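Local coordinates for protein polysaccharide deacetylase (Ammonifex degensii, PDB 4WCJ) that binds zinc and probably removes N-acetyl groups from poly-beta-1,6-N-acetyl-D-glucosamine, as a family 4 carbohydrate esterase with a beta/alpha barrel fold, at residues K91-T96 and A257-A262; G36-C41 and A232-P237; Q61-R66 and K113-P118. All blocks are in the same frame, centred on the assembly; numbering follows the deposited sequence.

Contact 1. Residues K91-T96 and A257-A262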
loop_
_atom_site.group_PDB
_atom_site.type_symbol
_atom_site.label_atom_id
_atom_site.label_comp_id
_atom_site.label_asym_id
_atom_site.label_seq_id
_atom_site.Cartn_x
_atom_site.Cartn_y
_atom_site.Cartn_z
ATOM N N LYS A 91 -11.723 13.226 -9.272
ATOM C CA LYS A 91 -11.722 12.282 -8.155
ATOM C C LYS A 91 -10.891 11.019 -8.438
ATOM O O LYS A 91 -11.303 10.180 -9.236
ATOM C CB LYS A 91 -13.168 11.887 -7.848
ATOM C CG LYS A 91 -13.438 11.521 -6.426
ATOM C CD LYS A 91 -14.093 12.672 -5.671
ATOM C CE LYS A 91 -15.605 12.648 -5.826
ATOM N NZ LYS A 91 -16.274 13.549 -4.842
ATOM N N LEU A 92 -9.751 10.868 -7.763
ATOM C CA LEU A 92 -8.816 9.771 -8.054
ATOM C C LEU A 92 -8.692 8.765 -6.907
ATOM O O LEU A 92 -8.814 9.135 -5.740
ATOM C CB LEU A 92 -7.434 10.339 -8.378
ATOM C CG LEU A 92 -7.431 11.600 -9.245
ATOM C CD1 LEU A 92 -6.026 12.135 -9.398
ATOM C CD2 LEU A 92 -8.053 11.327 -10.606
ATOM N N VAL A 93 -8.439 7.498 -7.239
ATOM C CA VAL A 93 -8.219 6.463 -6.227
ATOM C C VAL A 93 -7.102 5.498 -6.619
ATOM O O VAL A 93 -7.052 5.019 -7.747
ATOM C CB VAL A 93 -9.505 5.645 -5.949
ATOM C CG1 VAL A 93 -9.193 4.391 -5.139
ATOM C CG2 VAL A 93 -10.519 6.490 -5.210
ATOM N N LEU A 94 -6.207 5.231 -5.669
ATOM C CA LEU A 94 -5.195 4.191 -5.800
ATOM C C LEU A 94 -5.494 3.039 -4.842
ATOM O O LEU A 94 -5.695 3.251 -3.638
ATOM C CB LEU A 94 -3.801 4.752 -5.518
ATOM C CG LEU A 94 -2.646 3.744 -5.520
ATOM C CD1 LEU A 94 -2.556 3.017 -6.855
ATOM C CD2 LEU A 94 -1.333 4.433 -5.212
ATOM N N VAL A 95 -5.531 1.824 -5.378
ATOM C CA VAL A 95 -5.693 0.628 -4.560
ATOM C C VAL A 95 -4.330 0.129 -4.087
ATOM O O VAL A 95 -3.411 -0.032 -4.893
ATOM C CB VAL A 95 -6.414 -0.498 -5.340
ATOM C CG1 VAL A 95 -6.498 -1.765 -4.500
ATOM C CG2 VAL A 95 -7.795 -0.040 -5.775
ATOM N N THR A 96 -4.186 -0.081 -2.777
ATOM C CA THR A 96 -2.962 -0.671 -2.236
ATOM C C THR A 96 -3.253 -1.805 -1.248
ATOM O O THR A 96 -4.295 -1.825 -0.570
ATOM C CB THR A 96 -2.056 0.385 -1.528
ATOM O OG1 THR A 96 -2.563 0.680 -0.217
ATOM C CG2 THR A 96 -1.941 1.656 -2.357
ATOM N N ALA A 257 -17.172 5.872 0.364
ATOM C CA ALA A 257 -18.309 5.753 -0.546
ATOM C C ALA A 257 -19.079 7.057 -0.642
ATOM O O ALA A 257 -19.499 7.458 -1.726
ATOM C CB ALA A 257 -19.232 4.625 -0.102
ATOM N N ALA A 258 -19.269 7.715 0.497
ATOM C CA ALA A 258 -19.954 9.001 0.530
ATOM C C ALA A 258 -19.144 10.060 -0.206
ATOM O O ALA A 258 -19.692 10.875 -0.947
ATOM C CB ALA A 258 -20.209 9.430 1.964
ATOM N N TRP A 259 -17.833 10.040 0.014
ATOM C CA TRP A 259 -16.916 10.948 -0.659
ATOM C C TRP A 259 -16.950 10.745 -2.168
ATOM O O TRP A 259 -16.888 11.709 -2.934
ATOM C CB TRP A 259 -15.497 10.749 -0.132
ATOM C CG TRP A 259 -14.443 11.365 -0.984
ATOM C CD1 TRP A 259 -14.086 12.678 -1.020
ATOM C CD2 TRP A 259 -13.595 10.691 -1.925
ATOM N NE1 TRP A 259 -13.071 12.870 -1.926
ATOM C CE2 TRP A 259 -12.749 11.664 -2.494
ATOM C CE3 TRP A 259 -13.468 9.360 -2.339
ATOM C CZ2 TRP A 259 -11.787 11.349 -3.456
ATOM C CZ3 TRP A 259 -12.514 9.047 -3.300
ATOM C CH2 TRP A 259 -11.688 10.037 -3.848
ATOM N N ALA A 260 -17.052 9.486 -2.585
ATOM C CA ALA A 260 -17.108 9.146 -4.002
ATOM C C ALA A 260 -18.417 9.604 -4.642
ATOM O O ALA A 260 -18.416 10.202 -5.719
ATOM C CB ALA A 260 -16.925 7.647 -4.191
ATOM N N GLN A 261 -19.530 9.316 -3.970
ATOM C CA GLN A 261 -20.860 9.662 -4.470
ATOM C C GLN A 261 -21.079 11.168 -4.520
ATOM O O GLN A 261 -21.802 11.671 -5.379
ATOM C CB GLN A 261 -21.943 9.013 -3.604
ATOM N N ALA A 262 -20.451 11.880 -3.588
ATOM C CA ALA A 262 -20.588 13.329 -3.492
ATOM C C ALA A 262 -20.033 14.032 -4.728
ATOM O O ALA A 262 -20.122 15.254 -4.848
ATOM C CB ALA A 262 -19.892 13.840 -2.239
#
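K91 and W259 bring the beginning of strand 91-96 up to the final turn of helix 257-261. The two short axes run 144° apart in direction, closer to antiparallel than to perpendicular, and approach to 10.2 Å, a separation that leaves room for one layer of side chains. The CA atoms come nearest at K91 and A260, so the contact lies at the start of the strand and at the C-terminal end of the helix.

Most of it is one lysine laid over one indole. K91 starts with CG anti to the backbone N (chi1 -151°), then bends at chi2 and chi3, which lets its methylenes pass across a face of the W259 ring: K91 CG lies 3.4 Å from W259 CZ2, and CD sits above the same face, displaced toward the rim. At the end of the chain K91 NZ stands 4.5 Å from the centroid of the five-membered ring of W259, a cation-pi contact over the face. The ammonium also donates a hydrogen bond of 2.7 Å from K91 NZ to W259 O, arriving nearly in line with the carbonyl. Because carbonyls of the last helical turn point out of the helix at its C-terminal end, the negative end of its dipole, the positive charge is probably favoured here twice over, by the indole and by the helix terminus. V93 meets the ring differently, its CG2 in plane at the edge, 3.8 Å from W259 CZ3. The indole nitrogen is spoken for elsewhere, W259 NE1 bonding to G34 O.

This is strand-to-helix packing of a beta/alpha barrel, away from the zinc. Strand 91-99 lies between strands 36-42 and 71-72 at this end, W259 also touches V38, and A260 packs on L65 of helix 55-67.

Contact 2. Residues G36-C41 and A232-P237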
loop_
_atom_site.group_PDB
_atom_site.type_symbol
_atom_site.label_atom_id
_atom_site.label_comp_id
_atom_site.label_asym_id
_atom_site.label_seq_id
_atom_site.Cartn_x
_atom_site.Cartn_y
_atom_site.Cartn_z
ATOM N N GLY A 36 -9.554 14.987 -5.630
ATOM C CA GLY A 36 -8.204 14.653 -5.227
ATOM C C GLY A 36 -8.010 13.153 -5.190
ATOM O O GLY A 36 -8.878 12.406 -5.637
ATOM N N LEU A 37 -6.886 12.717 -4.631
ATOM C CA LEU A 37 -6.511 11.308 -4.623
ATOM C C LEU A 37 -6.709 10.638 -3.271
ATOM O O LEU A 37 -6.042 10.992 -2.305
ATOM C CB LEU A 37 -5.047 11.158 -5.031
ATOM C CG LEU A 37 -4.435 9.759 -4.877
ATOM C CD1 LEU A 37 -5.094 8.758 -5.818
ATOM C CD2 LEU A 37 -2.929 9.802 -5.089
ATOM N N VAL A 38 -7.606 9.661 -3.210
ATOM C CA VAL A 38 -7.731 8.823 -2.020
ATOM C C VAL A 38 -7.039 7.491 -2.276
ATOM O O VAL A 38 -7.206 6.889 -3.333
ATOM C CB VAL A 38 -9.215 8.603 -1.619
ATOM C CG1 VAL A 38 -9.370 7.387 -0.715
ATOM C CG2 VAL A 38 -9.766 9.854 -0.952
ATOM N N VAL A 39 -6.233 7.049 -1.318
ATOM C CA VAL A 39 -5.491 5.811 -1.469
ATOM C C VAL A 39 -5.992 4.789 -0.452
ATOM O O VAL A 39 -5.927 5.024 0.752
ATOM C CB VAL A 39 -3.974 6.047 -1.300
ATOM C CG1 VAL A 39 -3.203 4.768 -1.540
ATOM C CG2 VAL A 39 -3.499 7.121 -2.273
ATOM N N LEU A 40 -6.508 3.662 -0.942
ATOM C CA LEU A 40 -7.077 2.647 -0.054
ATOM C C LEU A 40 -6.015 1.650 0.385
ATOM O O LEU A 40 -5.164 1.253 -0.409
ATOM C CB LEU A 40 -8.228 1.913 -0.743
ATOM C CG LEU A 40 -9.314 2.788 -1.369
ATOM C CD1 LEU A 40 -10.369 1.930 -2.063
ATOM C CD2 LEU A 40 -9.947 3.690 -0.337
ATOM N N CYS A 41 -6.057 1.270 1.657
ATOM C CA CYS A 41 -5.166 0.253 2.188
ATOM C C CYS A 41 -5.953 -0.982 2.621
ATOM O O CYS A 41 -6.705 -0.950 3.602
ATOM C CB CYS A 41 -4.350 0.792 3.365
ATOM S SG CYS A 41 -3.306 -0.459 4.155
ATOM N N ALA A 232 -5.669 9.127 7.137
ATOM C CA ALA A 232 -6.794 9.123 6.206
ATOM C C ALA A 232 -7.125 10.529 5.715
ATOM O O ALA A 232 -7.725 11.319 6.440
ATOM C CB ALA A 232 -8.014 8.492 6.859
ATOM N N LYS A 233 -6.752 10.836 4.477
ATOM C CA LYS A 233 -6.987 12.170 3.929
ATOM C C LYS A 233 -7.189 12.130 2.426
ATOM O O LYS A 233 -6.889 11.123 1.781
ATOM C CB LYS A 233 -5.818 13.098 4.260
ATOM C CG LYS A 233 -4.466 12.534 3.860
ATOM C CD LYS A 233 -3.380 13.595 3.890
ATOM C CE LYS A 233 -3.487 14.506 2.677
ATOM N NZ LYS A 233 -2.315 15.419 2.539
ATOM N N VAL A 234 -7.710 13.222 1.867
ATOM C CA VAL A 234 -7.677 13.395 0.418
ATOM C C VAL A 234 -6.333 13.994 0.045
ATOM O O VAL A 234 -6.002 15.100 0.473
ATOM C CB VAL A 234 -8.807 14.304 -0.115
ATOM C CG1 VAL A 234 -8.623 14.556 -1.617
ATOM C CG2 VAL A 234 -10.170 13.690 0.155
ATOM N N ASN A 235 -5.558 13.259 -0.749
ATOM C CA ASN A 235 -4.244 13.727 -1.171
ATOM C C ASN A 235 -4.355 14.653 -2.375
ATOM O O ASN A 235 -5.144 14.405 -3.285
ATOM C CB ASN A 235 -3.327 12.539 -1.482
ATOM C CG ASN A 235 -3.088 11.658 -0.261
ATOM O OD1 ASN A 235 -2.301 12.000 0.623
ATOM N ND2 ASN A 235 -3.781 10.527 -0.203
ATOM N N ARG A 236 -3.565 15.725 -2.357
ATOM C CA ARG A 236 -3.626 16.766 -3.380
ATOM C C ARG A 236 -2.251 16.982 -4.016
ATOM O O ARG A 236 -1.235 16.632 -3.418
ATOM C CB ARG A 236 -4.144 18.073 -2.768
ATOM C CG ARG A 236 -5.582 18.009 -2.260
ATOM C CD ARG A 236 -6.582 18.028 -3.408
ATOM N NE ARG A 236 -6.472 19.251 -4.204
ATOM C CZ ARG A 236 -7.139 19.478 -5.333
ATOM N NH1 ARG A 236 -6.967 20.619 -5.987
ATOM N NH2 ARG A 236 -7.979 18.566 -5.811
ATOM N N PRO A 237 -2.208 17.555 -5.234
ATOM C CA PRO A 237 -0.901 17.832 -5.844
ATOM C C PRO A 237 -0.014 18.676 -4.931
ATOM O O PRO A 237 -0.491 19.623 -4.301
ATOM C CB PRO A 237 -1.267 18.594 -7.121
ATOM C CG PRO A 237 -2.632 18.113 -7.463
ATOM C CD PRO A 237 -3.322 17.881 -6.143
HETATM O O HOH W 1 -6.491 8.474 1.064
#
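L37 and N235 form a single antiparallel bridge, a hydrogen-bonded pair, between the strand 36-41 and the irregular segment 232-237. L37 N donates to N235 O over 2.8 Å, almost straight at 173° and in the carbonyl plane. In return L37 O accepts twice from the same residue: from the backbone N235 N at 2.8 Å and from the side-chain N235 ND2 at 3.1 Å, the two donors reaching it from opposite faces of the carbonyl plane. The side-chain bond is possible because N235 CG lies beside its own backbone N (chi1 -62°), which swings the amide back over L37. The same ND2 also donates to G244 O, so this amide nitrogen joins the loop to strand 36-42 and to strand 242-247.

Two residues on from the bridge, at V39 and K233, a water takes over. It accepts from V39 N at 2.8 Å and donates to K233 O, also at 2.8 Å, bridging the two backbones where they are no longer directly bonded. The charged side chains look to the loop and the chain just before the strand: K233 NZ forms a salt bridge with D239, and R236 NH2 donates to D35 O, with G36 N near the edge of the guanidinium plane.

Apolar contacts fill in between. V234 CG1 packs 3.6 Å from G36 CA, and V38 CG2 meets V234 CG2 at 4.0 Å. A side chain at G36 would collide with V234 CG1 and N235 O, and the backbone angles there by themselves call for glycine.

The chemistry is thus that of a side-chain amide adding a second donor to a carbonyl already bonded by the backbone: the loop satisfies the L37 backbone polar groups at the beginning of strand 36-42 with a single bridge and no regular strand of its own.

Contact 3. Residues Q61-R66 and K113-P118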
loop_
_atom_site.group_PDB
_atom_site.type_symbol
_atom_site.label_atom_id
_atom_site.label_comp_id
_atom_site.label_asym_id
_atom_site.label_seq_id
_atom_site.Cartn_x
_atom_site.Cartn_y
_atom_site.Cartn_z
ATOM N N GLN A 61 -17.128 -3.142 -3.691
ATOM C CA GLN A 61 -16.517 -1.844 -3.410
ATOM C C GLN A 61 -15.877 -1.228 -4.645
ATOM O O GLN A 61 -16.062 -0.044 -4.931
ATOM C CB GLN A 61 -15.471 -1.969 -2.301
ATOM C CG GLN A 61 -16.073 -2.124 -0.921
ATOM C CD GLN A 61 -15.033 -2.051 0.173
ATOM O OE1 GLN A 61 -13.831 -1.987 -0.097
ATOM N NE2 GLN A 61 -15.488 -2.063 1.424
ATOM N N LEU A 62 -15.115 -2.036 -5.371
ATOM C CA LEU A 62 -14.483 -1.575 -6.596
ATOM C C LEU A 62 -15.546 -1.188 -7.610
ATOM O O LEU A 62 -15.465 -0.130 -8.232
ATOM C CB LEU A 62 -13.564 -2.653 -7.171
ATOM C CG LEU A 62 -12.452 -3.114 -6.232
ATOM C CD1 LEU A 62 -11.571 -4.153 -6.927
ATOM C CD2 LEU A 62 -11.626 -1.931 -5.762
ATOM N N ASP A 63 -16.551 -2.044 -7.754
ATOM C CA ASP A 63 -17.637 -1.786 -8.685
ATOM C C ASP A 63 -18.373 -0.499 -8.332
ATOM O O ASP A 63 -18.671 0.301 -9.216
ATOM C CB ASP A 63 -18.609 -2.967 -8.719
ATOM C CG ASP A 63 -18.015 -4.188 -9.397
ATOM O OD1 ASP A 63 -17.006 -4.033 -10.114
ATOM O OD2 ASP A 63 -18.555 -5.300 -9.216
ATOM N N TYR A 64 -18.659 -0.292 -7.049
ATOM C CA TYR A 64 -19.372 0.914 -6.642
ATOM C C TYR A 64 -18.584 2.166 -7.005
ATOM O O TYR A 64 -19.133 3.105 -7.567
ATOM C CB TYR A 64 -19.671 0.912 -5.143
ATOM C CG TYR A 64 -20.375 2.173 -4.700
ATOM C CD1 TYR A 64 -21.716 2.381 -5.001
ATOM C CD2 TYR A 64 -19.696 3.166 -4.002
ATOM C CE1 TYR A 64 -22.366 3.534 -4.612
ATOM C CE2 TYR A 64 -20.341 4.328 -3.607
ATOM C CZ TYR A 64 -21.674 4.505 -3.916
ATOM O OH TYR A 64 -22.322 5.655 -3.531
ATOM N N LEU A 65 -17.295 2.166 -6.685
ATOM C CA LEU A 65 -16.438 3.313 -6.962
ATOM C C LEU A 65 -16.460 3.657 -8.445
ATOM O O LEU A 65 -16.652 4.812 -8.821
ATOM C CB LEU A 65 -15.004 3.037 -6.500
ATOM C CG LEU A 65 -14.724 3.191 -5.003
ATOM C CD1 LEU A 65 -13.312 2.738 -4.674
ATOM C CD2 LEU A 65 -14.941 4.629 -4.566
ATOM N N ARG A 66 -16.279 2.641 -9.281
ATOM C CA ARG A 66 -16.315 2.812 -10.725
ATOM C C ARG A 66 -17.690 3.286 -11.193
ATOM O O ARG A 66 -17.797 4.201 -12.011
ATOM C CB ARG A 66 -15.929 1.496 -11.412
ATOM C CG ARG A 66 -16.010 1.514 -12.924
ATOM C CD ARG A 66 -15.020 0.519 -13.523
ATOM N NE ARG A 66 -13.648 1.024 -13.491
ATOM C CZ ARG A 66 -12.577 0.284 -13.758
ATOM N NH1 ARG A 66 -12.718 -0.996 -14.059
ATOM N NH2 ARG A 66 -11.366 0.824 -13.712
ATOM N N LYS A 113 -7.891 -8.020 -11.874
ATOM C CA LYS A 113 -7.511 -8.299 -13.255
ATOM C C LYS A 113 -8.730 -8.211 -14.165
ATOM O O LYS A 113 -8.669 -7.631 -15.249
ATOM C CB LYS A 113 -6.849 -9.674 -13.356
ATOM C CG LYS A 113 -6.311 -10.009 -14.742
ATOM C CD LYS A 113 -5.326 -11.170 -14.689
ATOM C CE LYS A 113 -6.009 -12.479 -14.317
ATOM N NZ LYS A 113 -5.051 -13.625 -14.308
ATOM N N LYS A 114 -9.844 -8.772 -13.708
ATOM C CA LYS A 114 -11.074 -8.806 -14.500
ATOM C C LYS A 114 -11.647 -7.401 -14.680
ATOM O O LYS A 114 -12.488 -7.173 -15.545
ATOM C CB LYS A 114 -12.101 -9.733 -13.841
ATOM C CG LYS A 114 -13.248 -10.167 -14.743
ATOM C CD LYS A 114 -14.055 -11.327 -14.150
ATOM C CE LYS A 114 -14.832 -10.922 -12.898
ATOM N NZ LYS A 114 -14.003 -10.922 -11.642
ATOM N N ARG A 115 -11.179 -6.465 -13.854
ATOM C CA ARG A 115 -11.579 -5.063 -13.948
ATOM C C ARG A 115 -10.454 -4.160 -14.449
ATOM O O ARG A 115 -10.654 -2.957 -14.614
ATOM C CB ARG A 115 -12.069 -4.564 -12.584
ATOM C CG ARG A 115 -13.404 -5.148 -12.190
ATOM C CD ARG A 115 -13.630 -5.116 -10.692
ATOM N NE ARG A 115 -14.916 -5.719 -10.357
ATOM C CZ ARG A 115 -15.138 -7.028 -10.318
ATOM N NH1 ARG A 115 -16.346 -7.483 -10.012
ATOM N NH2 ARG A 115 -14.158 -7.885 -10.595
ATOM N N LYS A 116 -9.280 -4.743 -14.694
ATOM C CA LYS A 116 -8.107 -3.994 -15.163
ATOM C C LYS A 116 -7.718 -2.856 -14.219
ATOM O O LYS A 116 -7.277 -1.794 -14.661
ATOM C CB LYS A 116 -8.340 -3.426 -16.569
ATOM C CG LYS A 116 -8.359 -4.451 -17.682
ATOM C CD LYS A 116 -8.529 -3.756 -19.020
ATOM C CE LYS A 116 -9.013 -4.709 -20.093
ATOM N NZ LYS A 116 -9.433 -3.976 -21.318
ATOM N N ILE A 117 -7.891 -3.091 -12.921
ATOM C CA ILE A 117 -7.557 -2.100 -11.904
ATOM C C ILE A 117 -6.135 -2.303 -11.385
ATOM O O ILE A 117 -5.801 -3.356 -10.825
ATOM C CB ILE A 117 -8.559 -2.150 -10.730
ATOM C CG1 ILE A 117 -9.938 -1.686 -11.201
ATOM C CG2 ILE A 117 -8.074 -1.286 -9.569
ATOM C CD1 ILE A 117 -11.051 -1.965 -10.219
ATOM N N PRO A 118 -5.292 -1.282 -11.556
ATOM C CA PRO A 118 -3.924 -1.321 -11.036
ATOM C C PRO A 118 -3.919 -1.337 -9.510
ATOM O O PRO A 118 -4.908 -0.947 -8.889
ATOM C CB PRO A 118 -3.301 -0.020 -11.556
ATOM C CG PRO A 118 -4.351 0.640 -12.413
ATOM C CD PRO A 118 -5.662 0.056 -12.035
#
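R115 and D63 make the salt bridge that joins the end of helix 102-114 to helix 55-67. R115 is extended from CG to NE and presents its guanidinium side-on: NE donates to D63 OD1 at 2.7 Å and NH1 to D63 OD2 at 3.2 Å. Both oxygens lie in the guanidinium plane and are met on their syn sides, though from somewhat out of the carboxylate plane, the two flat groups being turned 23° apart; both bonds are nearly straight. R115 NH2 turns back to V111 O of helix 102-114, which further fixes the rotation of the group.

The backbone of the same residue is used as well. R66 NH1 donates to R115 O over 2.9 Å, on a lone pair in the carbonyl plane. Next, K116 has positive phi (57°) and closes the helix in a Schellman motif, turning the chain toward the sheet. I117 then points back at helix 55-67: its CD1 packs 4.0 Å from L62 CD1 and also lies over a face of the R66 guanidinium, while F72 touches L62, R66 and I117 alike.

A leucine here in place of R115 would probably leave the D63 carboxylate without its cationic mate and remove the charged link between the two helices.

The contact thus layers an outer paired charge over an inner apolar patch, and R66, donating one bond to a main-chain carbonyl, ties the helix-ending turn to the neighbouring helix.

Overall arrangement
Strand 36-42 opens the fold from the N terminus, and contact 2 brings the loop at 232-237 back to it, closing a long loop. Nested inside that loop, contact 3 joins helix 55-67 to the end of helix 102-114. Contact 1 begins at strand 91-99, between the two halves of contact 3, and closes only at the C-terminal helix 253-261, so it crosses both others. Contacts 1 and 2 meet on neighbouring parallel strands, with L92 N to G36 O at 2.8 Å, while contacts 1 and 3 touch where A257 packs on Y64. Together they tie the first strand and the C-terminal helix to the barrel sheet and to helices 55-67 and 102-114.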